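Local coordinates for MYB21 (Trichomonas vaginalis, PDB 3OSG), which binds the promoter element MRE-1 through a two-repeat Myb (R2R3) domain and probably regulates transcription by RNA polymerase II, at residues A67-L72 with K89-R94. Sequence-based numbering, arbitrary orientation.
Sequences AEEDAL and KFFPGR
Glu69 and Leu72, on helix 67-80 within a Myb-like DNA-binding domain of the helix-turn-helix class, meet Phe91 and Arg94 in the loop that leads from helix 84-88 into helix 96-109. The apolar part centres on the buried ring of Phe91. Leu72 CD2 sits over one face, offset toward the rim, and makes a CH-pi contact 3.9 Å from the centroid of the Phe91 ring, while Leu72 CG lies 3.5 Å from Phe91 CZ. Leu72 reaches this position with CG anti to its backbone N (chi1 -176°). At the edge of the same ring the main-chain O of Glu69 approaches Phe91 CE1 at 3.4 Å, and Ile99 also touches Phe91, which places the ring between helix 67-80 and helix 96-109.

The polar part is a salt bridge between Glu69 and Arg94. Arg94 NH1 donates to Glu69 OE2 at 3.1 Å, on the syn side of the carboxylate and with an N-H...O angle of 152°; a second bond from NH1 to OE1 is weak. The carboxylate and guanidinium planes are 22° apart, and the bond lies somewhat out of both. Arg94, bent at chi2 and chi3, has further partners in Thr63 O, bonded to NH2, and Trp65, a cation-pi neighbour. A type II beta turn from Phe91 to Arg94, closed by Arg94 N to Phe91 O, sets the arginine's position on the loop. One water donates to both Glu69 OE2, at 2.8 Å, and Pro92 O, at 3.3 Å.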
ATOM      1  N   ALA A  67       1.497  19.018  -3.787  1.00 37.80           N
ATOM      2  CA  ALA A  67       2.459  19.781  -3.003  1.00 34.68           C
ATOM      3  C   ALA A  67       1.911  20.116  -1.608  1.00 35.50           C
ATOM      4  O   ALA A  67       2.670  20.262  -0.644  1.00 31.24           O
ATOM      5  CB  ALA A  67       2.901  21.052  -3.768  1.00 41.31           C
ATOM      6  N   GLU A  68       0.590  20.214  -1.498  1.00 33.94           N
ATOM      7  CA  GLU A  68      -0.046  20.449  -0.210  1.00 37.65           C
ATOM      8  C   GLU A  68       0.139  19.232   0.692  1.00 37.49           C
ATOM      9  O   GLU A  68       0.447  19.367   1.879  1.00 38.53           O
ATOM     10  CB  GLU A  68      -1.538  20.775  -0.380  1.00 41.65           C
ATOM     11  CG  GLU A  68      -1.827  21.945  -1.336  1.00 48.03           C
ATOM     12  CD  GLU A  68      -1.628  21.592  -2.817  1.00 49.52           C
ATOM     13  OE1 GLU A  68      -1.877  20.428  -3.196  1.00 50.06           O
ATOM     14  OE2 GLU A  68      -1.234  22.479  -3.608  1.00 54.09           O
ATOM     15  N   GLU A  69      -0.034  18.041   0.120  1.00 36.89           N
ATOM     16  CA  GLU A  69       0.191  16.808   0.862  1.00 35.48           C
ATOM     17  C   GLU A  69       1.634  16.693   1.325  1.00 33.13           C
ATOM     18  O   GLU A  69       1.897  16.313   2.459  1.00 34.14           O
ATOM     19  CB  GLU A  69      -0.165  15.589   0.017  1.00 37.12           C
ATOM     20  CG  GLU A  69      -1.644  15.257  -0.018  1.00 36.13           C
ATOM     21  CD  GLU A  69      -1.922  14.023  -0.864  1.00 41.16           C
ATOM     22  OE1 GLU A  69      -1.568  14.045  -2.057  1.00 39.09           O
ATOM     23  OE2 GLU A  69      -2.491  13.035  -0.341  1.00 43.85           O
ATOM     24  N   ASP A  70       2.576  17.010   0.446  1.00 34.39           N
ATOM     25  CA  ASP A  70       3.982  16.952   0.829  1.00 32.16           C
ATOM     26  C   ASP A  70       4.247  17.840   2.028  1.00 34.57           C
ATOM     27  O   ASP A  70       4.913  17.429   2.991  1.00 32.69           O
ATOM     28  CB  ASP A  70       4.875  17.391  -0.328  1.00 34.23           C
ATOM     29  CG  ASP A  70       5.166  16.265  -1.283  1.00 40.33           C
ATOM     30  OD1 ASP A  70       5.736  16.528  -2.371  1.00 39.74           O
ATOM     31  OD2 ASP A  70       4.812  15.112  -0.930  1.00 37.16           O
ATOM     32  N   ALA A  71       3.721  19.060   1.950  1.00 35.66           N
ATOM     33  CA  ALA A  71       3.938  20.068   2.983  1.00 36.18           C
ATOM     34  C   ALA A  71       3.357  19.570   4.296  1.00 34.33           C
ATOM     35  O   ALA A  71       3.993  19.657   5.346  1.00 35.60           O
ATOM     36  CB  ALA A  71       3.304  21.395   2.574  1.00 32.19           C
ATOM     37  N   LEU A  72       2.154  19.019   4.236  1.00 33.61           N
ATOM     38  CA  LEU A  72       1.580  18.388   5.420  1.00 37.06           C
ATOM     39  C   LEU A  72       2.520  17.314   5.997  1.00 38.01           C
ATOM     40  O   LEU A  72       2.736  17.254   7.209  1.00 34.08           O
ATOM     41  CB  LEU A  72       0.205  17.806   5.100  1.00 33.15           C
ATOM     42  CG  LEU A  72      -0.553  17.202   6.286  1.00 37.19           C
ATOM     43  CD1 LEU A  72      -0.774  18.230   7.419  1.00 35.32           C
ATOM     44  CD2 LEU A  72      -1.878  16.630   5.812  1.00 40.53           C
ATOM     45  N   LYS A  89      -3.163   8.851   9.317  1.00 31.15           N
ATOM     46  CA  LYS A  89      -4.507   9.242   9.722  1.00 38.38           C
ATOM     47  C   LYS A  89      -4.898  10.567   9.052  1.00 39.69           C
ATOM     48  O   LYS A  89      -6.042  10.749   8.622  1.00 38.41           O
ATOM     49  CB  LYS A  89      -4.583   9.391  11.242  1.00 39.32           C
ATOM     50  CG  LYS A  89      -4.506   8.097  12.039  1.00 43.64           C
ATOM     51  CD  LYS A  89      -5.763   7.268  11.847  1.00 54.02           C
ATOM     52  CE  LYS A  89      -5.926   6.241  12.966  1.00 57.81           C
ATOM     53  NZ  LYS A  89      -7.275   5.600  12.918  1.00 63.39           N
ATOM     54  N   PHE A  90      -3.937  11.487   8.957  1.00 39.18           N
ATOM     55  CA  PHE A  90      -4.193  12.812   8.377  1.00 40.21           C
ATOM     56  C   PHE A  90      -4.202  12.852   6.846  1.00 42.04           C
ATOM     57  O   PHE A  90      -4.360  13.920   6.260  1.00 40.04           O
ATOM     58  CB  PHE A  90      -3.200  13.842   8.925  1.00 36.70           C
ATOM     59  CG  PHE A  90      -3.179  13.913  10.423  1.00 38.02           C
ATOM     60  CD1 PHE A  90      -2.219  13.232  11.150  1.00 38.08           C
ATOM     61  CD2 PHE A  90      -4.137  14.645  11.106  1.00 42.88           C
ATOM     62  CE1 PHE A  90      -2.209  13.286  12.535  1.00 44.14           C
ATOM     63  CE2 PHE A  90      -4.136  14.705  12.486  1.00 42.38           C
ATOM     64  CZ  PHE A  90      -3.171  14.029  13.205  1.00 44.60           C
ATOM     65  N   PHE A  91      -4.052  11.696   6.200  1.00 37.40           N
ATOM     66  CA  PHE A  91      -4.000  11.642   4.742  1.00 36.82           C
ATOM     67  C   PHE A  91      -5.055  10.699   4.182  1.00 37.79           C
ATOM     68  O   PHE A  91      -4.804   9.513   3.975  1.00 35.65           O
ATOM     69  CB  PHE A  91      -2.605  11.232   4.261  1.00 37.75           C
ATOM     70  CG  PHE A  91      -1.517  12.208   4.640  1.00 35.58           C
ATOM     71  CD1 PHE A  91      -1.077  13.159   3.736  1.00 35.38           C
ATOM     72  CD2 PHE A  91      -0.943  12.175   5.896  1.00 33.96           C
ATOM     73  CE1 PHE A  91      -0.081  14.051   4.079  1.00 34.79           C
ATOM     74  CE2 PHE A  91       0.056  13.066   6.249  1.00 34.56           C
ATOM     75  CZ  PHE A  91       0.487  14.007   5.338  1.00 34.98           C
ATOM     76  N   PRO A  92      -6.256  11.225   3.942  1.00 37.28           N
ATOM     77  CA  PRO A  92      -7.321  10.409   3.366  1.00 40.87           C
ATOM     78  C   PRO A  92      -6.884   9.766   2.056  1.00 42.94           C
ATOM     79  O   PRO A  92      -6.529  10.466   1.110  1.00 42.17           O
ATOM     80  CB  PRO A  92      -8.442  11.426   3.108  1.00 42.84           C
ATOM     81  CG  PRO A  92      -7.800  12.764   3.213  1.00 43.54           C
ATOM     82  CD  PRO A  92      -6.692  12.604   4.189  1.00 40.77           C
ATOM     83  N   GLY A  93      -6.912   8.441   2.003  1.00 41.58           N
ATOM     84  CA  GLY A  93      -6.601   7.746   0.774  1.00 39.12           C
ATOM     85  C   GLY A  93      -5.166   7.255   0.713  1.00 37.44           C
ATOM     86  O   GLY A  93      -4.776   6.637  -0.272  1.00 34.19           O
ATOM     87  N   ARG A  94      -4.391   7.526   1.763  1.00 32.15           N
ATOM     88  CA  ARG A  94      -3.002   7.082   1.841  1.00 30.49           C
ATOM     89  C   ARG A  94      -2.826   6.267   3.105  1.00 29.47           C
ATOM     90  O   ARG A  94      -3.450   6.560   4.115  1.00 32.19           O
ATOM     91  CB  ARG A  94      -2.054   8.283   1.907  1.00 33.11           C
ATOM     92  CG  ARG A  94      -2.636   9.564   1.340  1.00 37.94           C
ATOM     93  CD  ARG A  94      -1.840  10.095   0.162  1.00 38.27           C
ATOM     94  NE  ARG A  94      -1.968   9.261  -1.030  1.00 41.59           N
ATOM     95  CZ  ARG A  94      -1.929   9.721  -2.281  1.00 41.13           C
ATOM     96  NH1 ARG A  94      -1.773  11.017  -2.529  1.00 44.71           N
ATOM     97  NH2 ARG A  94      -2.040   8.881  -3.295  1.00 39.98           N
TER
HETATM   98  O   HOH W   1      -4.467  12.950   1.570  1.00 41.75           O